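Local coordinates for protein putative prephenate dehydratase (Streptococcus mutans, PDB 4LUB) that probably catalyses the conversion of prephenate to phenylpyruvate, with loss of water and carbon dioxide, in phenylalanine biosynthesis, at residues L212-W217 against L255-S260; T223-R228 against F239-E244. All coordinates share one frame; numbering follows the deposited sequence.

How the interactions relate
The two contacts belong to one ACT domain, their centres about 14 Å apart. Interaction 2 is the hairpin pair of strands 222-229 and 237-244; interaction 1 joins helices 208-216 and 248-261, which precede and follow that hairpin, so along the chain the hairpin is nested inside the loop closed by the helices. The layers meet directly: Phe215 of the first helix stacks on Phe243, and Leu212 CD1 lies 3.7 Å from Ile241 CD1. Helix 208-216 thus rests on the sheet face that carries Ile241 and Phe243. The ACT domain takes part in the dimer interface through both layers, with Leu212 and Ser213 of interaction 1 and residues of both strands of interaction 2.

Interaction 1: residues L212-W217 against L255-S260; sequences LSTFAW and LEELTS
Glu257 holds CG trans to its backbone N (chi1 -167°) and runs out extended, carrying its carboxylate to Trp217, whose own CG is wedged between backbone N and carbonyl carbon (chi1 80°). That turn presents the edge of the indole, and NE1 donates to Glu257 OE1 at 3.0 Å in a slightly bent bond. The oxygen lies close to the ring plane and accepts the bond on its syn lone pair, although the carboxylate is steeply turned against the ring. A salt bridge from Arg218 to the same OE1 would probably favour the ionised carboxylate and, with Trp217 NE1, hold OE1 in place.

Beneath this polar rim, Thr214 and Glu257 run alongside each other, head to tail, with Thr214 CG2 3.8 Å from Glu257 CB. Thr214 OG1 is bonded back to Lys210 O in its own helix, and its flank meets Leu258 CD2. These residues join the two helices of the beta-alpha-beta-beta-alpha-beta ACT fold, which run nearly antiparallel (149°) with axes 9.5 Å apart and lie on one side of its sheet. Deeper, Leu258 stands across the Phe215 ring and brings CD1 to its edge, 3.8 Å from Phe215 CE1. Leu255 CD2 meets the same edge, 4.1 Å from Phe215 CZ, while Leu196 of strand 189-199 packs against both Phe215 and Leu255.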
ATOM      1  N   LEU B 212       8.071   1.189 -13.861  1.00 16.49           N
ATOM      2  CA  LEU B 212       9.251   0.757 -13.115  1.00 20.41           C
ATOM      3  C   LEU B 212      10.482   0.457 -13.977  1.00 22.78           C
ATOM      4  O   LEU B 212      11.602   0.739 -13.561  1.00 23.57           O
ATOM      5  CB  LEU B 212       8.921  -0.462 -12.250  1.00 23.15           C
ATOM      6  CG  LEU B 212       8.285  -0.184 -10.872  1.00 29.37           C
ATOM      7  CD1 LEU B 212       7.373   1.031 -10.861  1.00 28.99           C
ATOM      8  CD2 LEU B 212       7.581  -1.412 -10.332  1.00 27.44           C
ATOM      9  N   SER B 213      10.285  -0.133 -15.153  1.00 22.64           N
ATOM     10  CA  SER B 213      11.410  -0.420 -16.057  1.00 26.16           C
ATOM     11  C   SER B 213      12.157   0.843 -16.463  1.00 26.06           C
ATOM     12  O   SER B 213      13.376   0.830 -16.642  1.00 26.67           O
ATOM     13  CB  SER B 213      10.927  -1.156 -17.309  1.00 30.14           C
ATOM     14  OG  SER B 213      10.410  -2.434 -16.970  1.00 33.99           O
ATOM     15  N   THR B 214      11.406   1.928 -16.605  1.00 28.44           N
ATOM     16  CA  THR B 214      11.942   3.233 -16.961  1.00 25.46           C
ATOM     17  C   THR B 214      13.072   3.653 -16.015  1.00 25.62           C
ATOM     18  O   THR B 214      14.111   4.158 -16.442  1.00 25.93           O
ATOM     19  CB  THR B 214      10.831   4.299 -16.938  1.00 31.25           C
ATOM     20  OG1 THR B 214       9.859   4.008 -17.954  1.00 33.58           O
ATOM     21  CG2 THR B 214      11.408   5.659 -17.181  1.00 30.00           C
ATOM     22  N   PHE B 215      12.845   3.460 -14.723  1.00 22.32           N
ATOM     23  CA  PHE B 215      13.852   3.740 -13.710  1.00 22.09           C
ATOM     24  C   PHE B 215      14.857   2.607 -13.576  1.00 22.17           C
ATOM     25  O   PHE B 215      16.050   2.841 -13.361  1.00 21.68           O
ATOM     26  CB  PHE B 215      13.183   4.011 -12.363  1.00 21.29           C
ATOM     27  CG  PHE B 215      12.422   5.304 -12.317  1.00 22.32           C
ATOM     28  CD1 PHE B 215      11.101   5.363 -12.732  1.00 26.77           C
ATOM     29  CD2 PHE B 215      13.031   6.463 -11.861  1.00 21.51           C
ATOM     30  CE1 PHE B 215      10.401   6.559 -12.693  1.00 28.17           C
ATOM     31  CE2 PHE B 215      12.335   7.662 -11.820  1.00 25.62           C
ATOM     32  CZ  PHE B 215      11.021   7.703 -12.236  1.00 25.52           C
ATOM     33  N   ALA B 216      14.353   1.379 -13.667  1.00 18.74           N
ATOM     34  CA  ALA B 216      15.181   0.191 -13.528  1.00 19.34           C
ATOM     35  C   ALA B 216      16.327   0.111 -14.531  1.00 21.60           C
ATOM     36  O   ALA B 216      17.473  -0.110 -14.137  1.00 23.87           O
ATOM     37  CB  ALA B 216      14.315  -1.064 -13.636  1.00 21.01           C
ATOM     38  N   TRP B 217      16.035   0.288 -15.818  1.00 18.57           N
ATOM     39  CA  TRP B 217      17.101   0.162 -16.815  1.00 18.48           C
ATOM     40  C   TRP B 217      18.178   1.218 -16.604  1.00 22.12           C
ATOM     41  O   TRP B 217      19.338   0.969 -16.914  1.00 22.48           O
ATOM     42  CB  TRP B 217      16.542   0.170 -18.266  1.00 20.85           C
ATOM     43  CG  TRP B 217      16.167   1.500 -18.937  1.00 19.49           C
ATOM     44  CD1 TRP B 217      14.902   1.977 -19.148  1.00 15.31           C
ATOM     45  CD2 TRP B 217      17.060   2.482 -19.500  1.00 21.14           C
ATOM     46  NE1 TRP B 217      14.951   3.199 -19.797  1.00 20.09           N
ATOM     47  CE2 TRP B 217      16.260   3.530 -20.016  1.00 20.71           C
ATOM     48  CE3 TRP B 217      18.450   2.587 -19.600  1.00 20.09           C
ATOM     49  CZ2 TRP B 217      16.808   4.653 -20.636  1.00 20.93           C
ATOM     50  CZ3 TRP B 217      18.991   3.713 -20.218  1.00 22.11           C
ATOM     51  CH2 TRP B 217      18.171   4.727 -20.722  1.00 18.48           C
ATOM     52  N   LEU B 255      11.833  10.662 -15.893  1.00 18.30           N
ATOM     53  CA  LEU B 255      10.532  11.348 -15.913  1.00 20.77           C
ATOM     54  C   LEU B 255      10.071  11.726 -17.315  1.00 22.68           C
ATOM     55  O   LEU B 255       8.888  11.604 -17.632  1.00 21.49           O
ATOM     56  CB  LEU B 255      10.558  12.609 -15.043  1.00 19.52           C
ATOM     57  CG  LEU B 255      10.900  12.392 -13.571  1.00 24.45           C
ATOM     58  CD1 LEU B 255      11.060  13.716 -12.850  1.00 26.47           C
ATOM     59  CD2 LEU B 255       9.818  11.543 -12.909  1.00 26.52           C
ATOM     60  N   GLU B 256      10.992  12.235 -18.134  1.00 21.35           N
ATOM     61  CA  GLU B 256      10.706  12.489 -19.548  1.00 21.24           C
ATOM     62  C   GLU B 256      10.214  11.233 -20.273  1.00 21.43           C
ATOM     63  O   GLU B 256       9.247  11.292 -21.032  1.00 21.54           O
ATOM     64  CB  GLU B 256      11.933  13.070 -20.265  1.00 25.27           C
ATOM     65  CG  GLU B 256      12.325  14.468 -19.803  1.00 28.72           C
ATOM     66  CD  GLU B 256      13.447  15.076 -20.635  1.00 37.04           C
ATOM     67  OE1 GLU B 256      13.771  14.530 -21.708  1.00 37.92           O
ATOM     68  OE2 GLU B 256      14.030  16.088 -20.197  1.00 44.57           O
ATOM     69  N   GLU B 257      10.883  10.103 -20.062  1.00 21.17           N
ATOM     70  CA  GLU B 257      10.420   8.849 -20.657  1.00 20.72           C
ATOM     71  C   GLU B 257       9.009   8.440 -20.196  1.00 20.84           C
ATOM     72  O   GLU B 257       8.208   7.969 -21.002  1.00 22.25           O
ATOM     73  CB  GLU B 257      11.410   7.704 -20.389  1.00 17.85           C
ATOM     74  CG  GLU B 257      11.101   6.484 -21.262  1.00 20.98           C
ATOM     75  CD  GLU B 257      12.112   5.350 -21.167  1.00 21.85           C
ATOM     76  OE1 GLU B 257      13.151   5.480 -20.474  1.00 19.89           O
ATOM     77  OE2 GLU B 257      11.836   4.303 -21.785  1.00 22.75           O
ATOM     78  N   LEU B 258       8.716   8.576 -18.907  1.00 19.97           N
ATOM     79  CA  LEU B 258       7.348   8.360 -18.426  1.00 21.80           C
ATOM     80  C   LEU B 258       6.330   9.141 -19.256  1.00 23.19           C
ATOM     81  O   LEU B 258       5.355   8.570 -19.763  1.00 24.53           O
ATOM     82  CB  LEU B 258       7.216   8.739 -16.951  1.00 20.61           C
ATOM     83  CG  LEU B 258       7.938   7.853 -15.938  1.00 23.09           C
ATOM     84  CD1 LEU B 258       7.524   8.227 -14.523  1.00 20.39           C
ATOM     85  CD2 LEU B 258       7.625   6.391 -16.195  1.00 23.44           C
ATOM     86  N   THR B 259       6.548  10.449 -19.371  1.00 24.54           N
ATOM     87  CA  THR B 259       5.736  11.306 -20.234  1.00 28.15           C
ATOM     88  C   THR B 259       5.605  10.772 -21.664  1.00 29.80           C
ATOM     89  O   THR B 259       4.498  10.670 -22.194  1.00 25.88           O
ATOM     90  CB  THR B 259       6.296  12.742 -20.266  1.00 32.07           C
ATOM     91  OG1 THR B 259       6.399  13.231 -18.921  1.00 30.70           O
ATOM     92  CG2 THR B 259       5.359  13.666 -21.034  1.00 34.27           C
ATOM     93  N   SER B 260       6.730  10.432 -22.286  1.00 30.97           N
ATOM     94  CA  SER B 260       6.712   9.879 -23.636  1.00 30.55           C
ATOM     95  C   SER B 260       5.910   8.580 -23.741  1.00 30.07           C
ATOM     96  O   SER B 260       5.391   8.263 -24.808  1.00 32.19           O
ATOM     97  CB  SER B 260       8.147   9.645 -24.136  1.00 31.64           C
ATOM     98  OG  SER B 260       8.628   8.362 -23.758  1.00 32.88           O
TER

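Interaction 2: residues T223-R228 against F239-E244; sequences TKIESR and FIIDFE
The beta hairpin of the ACT domain, strands 222-229 and 237-244, is paired here in antiparallel register, Lys224 facing Asp242 and Glu226 facing Ile240 as hydrogen-bonded pairs. Around Glu226 the ladder closes both ways: its N donates to Ile240 O at 2.8 Å, and Ile240 N returns a bond to Glu226 O at 2.6 Å. Farther along, Asp242 N donates to Lys224 O, and Thr223 N reaches Asp242 O in a nearly straight bond (172°).

On one face Ile225 and Ile241 run parallel from the sheet, with Ile225 CD1 3.7 Å from Ile241 CG1. Ile225 carries CG1 trans to its backbone N (chi1 179°), which sends CG1 and CD1 out from the strand, against Ile241 CG1. Next to them the Phe239 ring meets Ser227 obliquely, Phe239 CD1 3.6 Å from Ser227 CB. Ser227 N bonds Glu226 OE2 of the second subunit, and Ile225 O bonds Ser227 OG of that subunit.

The face of Lys224, Ile240 and Asp242 carries charge. The extended Lys224 chain passes the Asp242 carboxylate, Lys224 CD 3.3 Å from Asp242 OD2. One water accepts from Lys224 NZ and donates to Asp242 OD1; another donates to OD2 and is bonded to Thr223 OG1. Lys224 NZ also has a salt bridge to Glu54 and a hydrogen bond to Ser60, while Asp242 has a hydrogen bond to Ser195 (OD1) and a salt bridge to Arg174 (OD2). Opposite charges and water bridges of this kind would probably favour an ionised carboxylate and compensate the cost of burying both groups.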
ATOM      1  N   THR B 223      12.736   2.352  -3.867  1.00 20.25           N
ATOM      2  CA  THR B 223      12.908   2.084  -2.443  1.00 20.34           C
ATOM      3  C   THR B 223      11.574   1.927  -1.726  1.00 18.03           C
ATOM      4  O   THR B 223      11.528   1.499  -0.575  1.00 20.33           O
ATOM      5  CB  THR B 223      13.727   3.196  -1.752  1.00 25.38           C
ATOM      6  OG1 THR B 223      12.977   4.418  -1.745  1.00 24.48           O
ATOM      7  CG2 THR B 223      15.053   3.415  -2.478  1.00 25.36           C
ATOM      8  N   LYS B 224      10.494   2.279  -2.415  1.00 19.20           N
ATOM      9  CA  LYS B 224       9.150   2.111  -1.878  1.00 19.88           C
ATOM     10  C   LYS B 224       8.086   2.188  -2.959  1.00 21.16           C
ATOM     11  O   LYS B 224       8.196   2.992  -3.884  1.00 18.90           O
ATOM     12  CB  LYS B 224       8.879   3.181  -0.815  1.00 22.56           C
ATOM     13  CG  LYS B 224       7.499   3.118  -0.190  1.00 25.06           C
ATOM     14  CD  LYS B 224       7.229   4.381   0.601  1.00 31.55           C
ATOM     15  CE  LYS B 224       5.736   4.676   0.705  1.00 32.01           C
ATOM     16  NZ  LYS B 224       5.463   5.705   1.756  1.00 34.08           N
ATOM     17  N   ILE B 225       7.053   1.370  -2.822  1.00 23.06           N
ATOM     18  CA  ILE B 225       5.868   1.484  -3.652  1.00 27.77           C
ATOM     19  C   ILE B 225       4.621   1.168  -2.846  1.00 32.77           C
ATOM     20  O   ILE B 225       4.554   0.160  -2.148  1.00 34.41           O
ATOM     21  CB  ILE B 225       5.911   0.578  -4.889  1.00 27.47           C
ATOM     22  CG1 ILE B 225       4.612   0.736  -5.686  1.00 24.40           C
ATOM     23  CG2 ILE B 225       6.132  -0.869  -4.489  1.00 26.62           C
ATOM     24  CD1 ILE B 225       4.749   0.441  -7.159  1.00 20.40           C
ATOM     25  N   GLU B 226       3.640   2.046  -2.945  1.00 28.97           N
ATOM     26  CA  GLU B 226       2.393   1.867  -2.237  1.00 32.36           C
ATOM     27  C   GLU B 226       1.261   2.324  -3.132  1.00 28.81           C
ATOM     28  O   GLU B 226       1.353   3.365  -3.766  1.00 30.38           O
ATOM     29  CB  GLU B 226       2.404   2.674  -0.942  1.00 40.68           C
ATOM     30  CG  GLU B 226       1.156   2.509  -0.093  1.00 50.41           C
ATOM     31  CD  GLU B 226       1.400   1.667   1.139  1.00 55.35           C
ATOM     32  OE1 GLU B 226       2.237   2.057   1.969  1.00 55.45           O
ATOM     33  OE2 GLU B 226       0.754   0.615   1.278  1.00 61.50           O
ATOM     34  N   SER B 227       0.197   1.541  -3.188  1.00 24.89           N
ATOM     35  CA  SER B 227      -0.966   1.942  -3.955  1.00 25.73           C
ATOM     36  C   SER B 227      -2.043   2.528  -3.050  1.00 26.36           C
ATOM     37  O   SER B 227      -2.152   2.177  -1.879  1.00 27.58           O
ATOM     38  CB  SER B 227      -1.502   0.795  -4.817  1.00 31.26           C
ATOM     39  OG  SER B 227      -2.249  -0.134  -4.063  1.00 34.47           O
ATOM     40  N   ARG B 228      -2.818   3.443  -3.612  1.00 22.92           N
ATOM     41  CA  ARG B 228      -3.886   4.122  -2.908  1.00 24.05           C
ATOM     42  C   ARG B 228      -5.077   4.132  -3.849  1.00 27.45           C
ATOM     43  O   ARG B 228      -4.888   4.210  -5.065  1.00 25.50           O
ATOM     44  CB  ARG B 228      -3.482   5.556  -2.547  1.00 24.98           C
ATOM     45  CG  ARG B 228      -2.387   5.728  -1.462  1.00 19.39           C
ATOM     46  CD  ARG B 228      -2.761   5.020  -0.177  1.00 19.47           C
ATOM     47  NE  ARG B 228      -3.984   5.574   0.377  1.00 19.72           N
ATOM     48  CZ  ARG B 228      -4.927   4.853   0.971  1.00 23.79           C
ATOM     49  NH1 ARG B 228      -4.776   3.539   1.087  1.00 27.47           N
ATOM     50  NH2 ARG B 228      -6.019   5.450   1.444  1.00 22.88           N
ATOM     51  N   PHE B 239      -0.246   5.326  -7.556  1.00 19.95           N
ATOM     52  CA  PHE B 239       0.870   4.674  -6.889  1.00 21.42           C
ATOM     53  C   PHE B 239       1.872   5.656  -6.312  1.00 23.46           C
ATOM     54  O   PHE B 239       2.347   6.549  -7.005  1.00 27.96           O
ATOM     55  CB  PHE B 239       1.558   3.712  -7.869  1.00 20.29           C
ATOM     56  CG  PHE B 239       0.631   2.670  -8.418  1.00 23.80           C
ATOM     57  CD1 PHE B 239       0.419   1.491  -7.728  1.00 27.46           C
ATOM     58  CD2 PHE B 239      -0.066   2.887  -9.591  1.00 25.74           C
ATOM     59  CE1 PHE B 239      -0.453   0.530  -8.216  1.00 29.01           C
ATOM     60  CE2 PHE B 239      -0.937   1.931 -10.084  1.00 29.32           C
ATOM     61  CZ  PHE B 239      -1.130   0.755  -9.395  1.00 29.05           C
ATOM     62  N   ILE B 240       2.187   5.474  -5.034  1.00 24.26           N
ATOM     63  CA  ILE B 240       3.271   6.206  -4.396  1.00 25.20           C
ATOM     64  C   ILE B 240       4.562   5.440  -4.566  1.00 23.27           C
ATOM     65  O   ILE B 240       4.704   4.323  -4.082  1.00 22.69           O
ATOM     66  CB  ILE B 240       3.034   6.419  -2.900  1.00 28.06           C
ATOM     67  CG1 ILE B 240       1.642   6.986  -2.672  1.00 29.68           C
ATOM     68  CG2 ILE B 240       4.098   7.349  -2.325  1.00 30.36           C
ATOM     69  CD1 ILE B 240       1.445   8.292  -3.404  1.00 36.19           C
ATOM     70  N   ILE B 241       5.488   6.047  -5.288  1.00 17.42           N
ATOM     71  CA  ILE B 241       6.805   5.478  -5.500  1.00 22.24           C
ATOM     72  C   ILE B 241       7.948   6.389  -5.041  1.00 19.91           C
ATOM     73  O   ILE B 241       7.967   7.581  -5.346  1.00 22.94           O
ATOM     74  CB  ILE B 241       6.953   5.086  -6.993  1.00 37.32           C
ATOM     75  CG1 ILE B 241       5.990   3.958  -7.320  1.00 44.93           C
ATOM     76  CG2 ILE B 241       8.324   4.503  -7.256  1.00 38.33           C
ATOM     77  CD1 ILE B 241       5.847   3.662  -8.776  1.00 48.94           C
ATOM     78  N   ASP B 242       8.887   5.817  -4.291  1.00 16.36           N
ATOM     79  CA  ASP B 242      10.121   6.514  -3.939  1.00 18.61           C
ATOM     80  C   ASP B 242      11.282   5.945  -4.754  1.00 23.14           C
ATOM     81  O   ASP B 242      11.374   4.731  -4.961  1.00 22.55           O
ATOM     82  CB  ASP B 242      10.465   6.399  -2.448  1.00 18.33           C
ATOM     83  CG  ASP B 242       9.356   6.890  -1.522  1.00 19.80           C
ATOM     84  OD1 ASP B 242       8.376   7.530  -1.975  1.00 19.96           O
ATOM     85  OD2 ASP B 242       9.503   6.657  -0.308  1.00 21.29           O
ATOM     86  N   PHE B 243      12.178   6.827  -5.184  1.00 20.54           N
ATOM     87  CA  PHE B 243      13.402   6.425  -5.859  1.00 24.92           C
ATOM     88  C   PHE B 243      14.552   7.198  -5.260  1.00 24.24           C
ATOM     89  O   PHE B 243      14.381   8.325  -4.795  1.00 22.84           O
ATOM     90  CB  PHE B 243      13.345   6.729  -7.361  1.00 21.66           C
ATOM     91  CG  PHE B 243      12.465   5.804  -8.146  1.00 25.74           C
ATOM     92  CD1 PHE B 243      12.867   4.510  -8.414  1.00 25.31           C
ATOM     93  CD2 PHE B 243      11.248   6.234  -8.640  1.00 29.95           C
ATOM     94  CE1 PHE B 243      12.065   3.655  -9.139  1.00 24.36           C
ATOM     95  CE2 PHE B 243      10.452   5.376  -9.370  1.00 30.27           C
ATOM     96  CZ  PHE B 243      10.857   4.087  -9.618  1.00 25.84           C
ATOM     97  N   GLU B 244      15.732   6.598  -5.282  1.00 22.00           N
ATOM     98  CA  GLU B 244      16.931   7.323  -4.917  1.00 25.95           C
ATOM     99  C   GLU B 244      17.111   8.483  -5.886  1.00 26.11           C
ATOM    100  O   GLU B 244      16.876   8.345  -7.090  1.00 26.05           O
ATOM    101  CB  GLU B 244      18.147   6.401  -4.885  1.00 36.39           C
ATOM    102  CG  GLU B 244      18.379   5.843  -3.483  1.00 46.13           C
ATOM    103  CD  GLU B 244      19.396   4.732  -3.423  1.00 52.28           C
ATOM    104  OE1 GLU B 244      20.218   4.613  -4.360  1.00 52.38           O
ATOM    105  OE2 GLU B 244      19.370   3.975  -2.427  1.00 55.98           O
TER
HETATM  106  O   HOH W   1      11.570   5.035   0.412  1.00 21.14           O
HETATM  107  O   HOH W   2       6.624   7.920   0.293  1.00 22.18           O